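PDB 6GL2: endoglucanase, family GH5 from Zobellia galactanivorans, which probably hydrolyses beta-1,4-glucosidic linkages in beta-glucans, with a dedication to hemicelluloses such as mixed-linked glucan. Local coordinates for residues A[55-60]-A[330-335]. Sequence-based numbering, arbitrary orientation.
Sequences AKMGFK and EIAEAI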
loop_
_atom_site.group_PDB
_atom_site.type_symbol
_atom_site.label_atom_id
_atom_site.label_comp_id
_atom_site.label_asym_id
_atom_site.label_seq_id
_atom_site.Cartn_x
_atom_site.Cartn_y
_atom_site.Cartn_z
ATOM N N ALA A 55 4.273 9.431 -13.951
ATOM C CA ALA A 55 4.471 10.789 -13.516
ATOM C C ALA A 55 3.924 11.763 -14.519
ATOM O O ALA A 55 3.315 12.807 -14.069
ATOM C CB ALA A 55 5.966 11.033 -13.318
ATOM N N LYS A 56 4.032 11.573 -15.805
ATOM C CA LYS A 56 3.535 12.539 -16.780
ATOM C C LYS A 56 2.070 12.671 -16.723
ATOM O O LYS A 56 1.523 13.707 -17.028
ATOM C CB LYS A 56 3.980 12.124 -18.190
ATOM C CG LYS A 56 5.478 12.352 -18.470
ATOM C CD LYS A 56 6.144 11.480 -19.556
ATOM C CE LYS A 56 5.622 11.839 -20.886
ATOM N NZ LYS A 56 6.206 10.967 -21.983
ATOM N N MET A 57 1.363 11.593 -16.357
ATOM C CA MET A 57 -0.116 11.575 -16.221
ATOM C C MET A 57 -0.540 12.365 -15.009
ATOM O O MET A 57 -1.699 12.795 -14.955
ATOM C CB MET A 57 -0.590 10.090 -16.241
ATOM C CG MET A 57 -2.050 9.904 -15.927
ATOM S SD MET A 57 -3.195 10.727 -17.056
ATOM C CE MET A 57 -3.164 9.583 -18.445
ATOM N N GLY A 58 0.341 12.581 -14.063
ATOM C CA GLY A 58 0.046 13.428 -12.919
ATOM C C GLY A 58 -0.031 12.752 -11.544
ATOM O O GLY A 58 -0.344 13.396 -10.585
ATOM N N PHE A 59 0.234 11.434 -11.548
ATOM C CA PHE A 59 0.383 10.767 -10.261
ATOM C C PHE A 59 1.589 11.313 -9.518
ATOM O O PHE A 59 2.670 11.390 -10.125
ATOM C CB PHE A 59 0.517 9.239 -10.474
ATOM C CG PHE A 59 -0.736 8.544 -10.988
ATOM C CD1 PHE A 59 -1.793 8.363 -10.065
ATOM C CD2 PHE A 59 -0.973 8.275 -12.310
ATOM C CE1 PHE A 59 -2.963 7.768 -10.487
ATOM C CE2 PHE A 59 -2.106 7.632 -12.734
ATOM C CZ PHE A 59 -3.139 7.475 -11.809
ATOM N N LYS A 60 1.432 11.604 -8.265
ATOM C CA LYS A 60 2.490 12.125 -7.450
ATOM C C LYS A 60 3.217 11.070 -6.578
ATOM O O LYS A 60 4.308 11.272 -6.116
ATOM C CB LYS A 60 1.979 13.334 -6.617
ATOM C CG LYS A 60 3.050 13.992 -5.832
ATOM C CD LYS A 60 4.148 14.643 -6.680
ATOM C CE LYS A 60 5.159 15.536 -5.905
ATOM N NZ LYS A 60 6.075 16.258 -6.791
ATOM N N GLU A 330 -8.878 7.846 -19.167
ATOM C CA GLU A 330 -9.859 8.670 -18.470
ATOM C C GLU A 330 -9.991 8.289 -17.001
ATOM O O GLU A 330 -10.233 9.130 -16.182
ATOM C CB GLU A 330 -11.221 8.606 -19.151
ATOM C CG GLU A 330 -11.188 9.096 -20.580
ATOM C CD GLU A 330 -10.336 10.333 -20.738
ATOM O OE1 GLU A 330 -10.717 11.407 -20.173
ATOM O OE2 GLU A 330 -9.242 10.252 -21.390
ATOM N N ILE A 331 -9.773 7.009 -16.648
ATOM C CA ILE A 331 -9.699 6.608 -15.230
ATOM C C ILE A 331 -8.561 7.341 -14.572
ATOM O O ILE A 331 -8.688 7.850 -13.478
ATOM C CB ILE A 331 -9.660 5.068 -15.025
ATOM C CG1 ILE A 331 -10.967 4.408 -15.511
ATOM C CG2 ILE A 331 -9.355 4.696 -13.561
ATOM C CD1 ILE A 331 -11.001 2.894 -15.504
ATOM N N ALA A 332 -7.382 7.247 -15.232
ATOM C CA ALA A 332 -6.205 7.913 -14.651
ATOM C C ALA A 332 -6.446 9.409 -14.407
ATOM O O ALA A 332 -6.136 9.948 -13.365
ATOM C CB ALA A 332 -4.951 7.660 -15.486
ATOM N N GLU A 333 -7.014 10.007 -15.452
ATOM C CA GLU A 333 -7.245 11.462 -15.374
ATOM C C GLU A 333 -8.246 11.788 -14.298
ATOM O O GLU A 333 -8.086 12.789 -13.610
ATOM C CB GLU A 333 -7.685 11.981 -16.748
ATOM C CG GLU A 333 -6.515 12.087 -17.709
ATOM C CD GLU A 333 -6.899 11.981 -19.177
ATOM O OE1 GLU A 333 -8.097 12.143 -19.468
ATOM O OE2 GLU A 333 -6.024 11.762 -20.029
ATOM N N ALA A 334 -9.234 10.935 -14.094
ATOM C CA ALA A 334 -10.251 11.151 -13.062
ATOM C C ALA A 334 -9.676 11.050 -11.688
ATOM O O ALA A 334 -10.124 11.766 -10.762
ATOM C CB ALA A 334 -11.310 10.079 -13.184
ATOM N N ILE A 335 -8.647 10.237 -11.496
ATOM C CA ILE A 335 -7.987 10.095 -10.232
ATOM C C ILE A 335 -7.045 11.259 -9.880
ATOM O O ILE A 335 -6.961 11.701 -8.714
ATOM C CB ILE A 335 -7.246 8.766 -10.137
ATOM C CG1 ILE A 335 -8.189 7.600 -10.278
ATOM C CG2 ILE A 335 -6.490 8.640 -8.797
ATOM C CD1 ILE A 335 -7.429 6.391 -10.716
#
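Ala332, a single methyl group on helix 329-336, is met by two larger side chains, Met57 in the last turn of helix 48-57 and Phe59 just beyond it, a worked example of apolar contact between adjacent parts of a barrel. Met57 reaches across with CG anti to the backbone N (chi1 172°), which brings CG to 3.7 Å from Ala332 CB. Bends at chi2 and chi3 then lay SD and CE past the same methyl and across the side chain of Glu333 at about a right angle; in the Glu333 conformer described, one of two deposited, SD lies 3.6 Å from Glu333 CG. The Phe59 ring approaches obliquely, through CE1 and CE2: CE2 stands 4.0 Å from Ala332 CB, while CE1 is 4.0 Å from Ile335 CG2. Phe59, Ala332 and Ile335 form the buried part, and Trp326 adds to it by touching Met57, Phe59 and Ala332, while Trp25 meets the Phe59 ring with planes at about 50°. The other flank is more open, and Met57, partly exposed, touches both. Glu333, also partly exposed, points its CB away from 55-60, yet its aliphatic CG still touches the methionine sulfur. An alanine in place of Met57 would probably leave the Ala332 methyl only partly covered and Glu333 CG without its sulfur neighbour. Between the two large side chains, Gly58 ends helix 48-57 in a Schellman motif; its positive phi (113°) turns the chain so that Phe59 can lead into strand 61-64. The contact thus joins the helix that follows the first barrel strand to the one that follows the last, across the seam of the closed ring, as expected of the (beta/alpha)8 TIM barrel of family GH5.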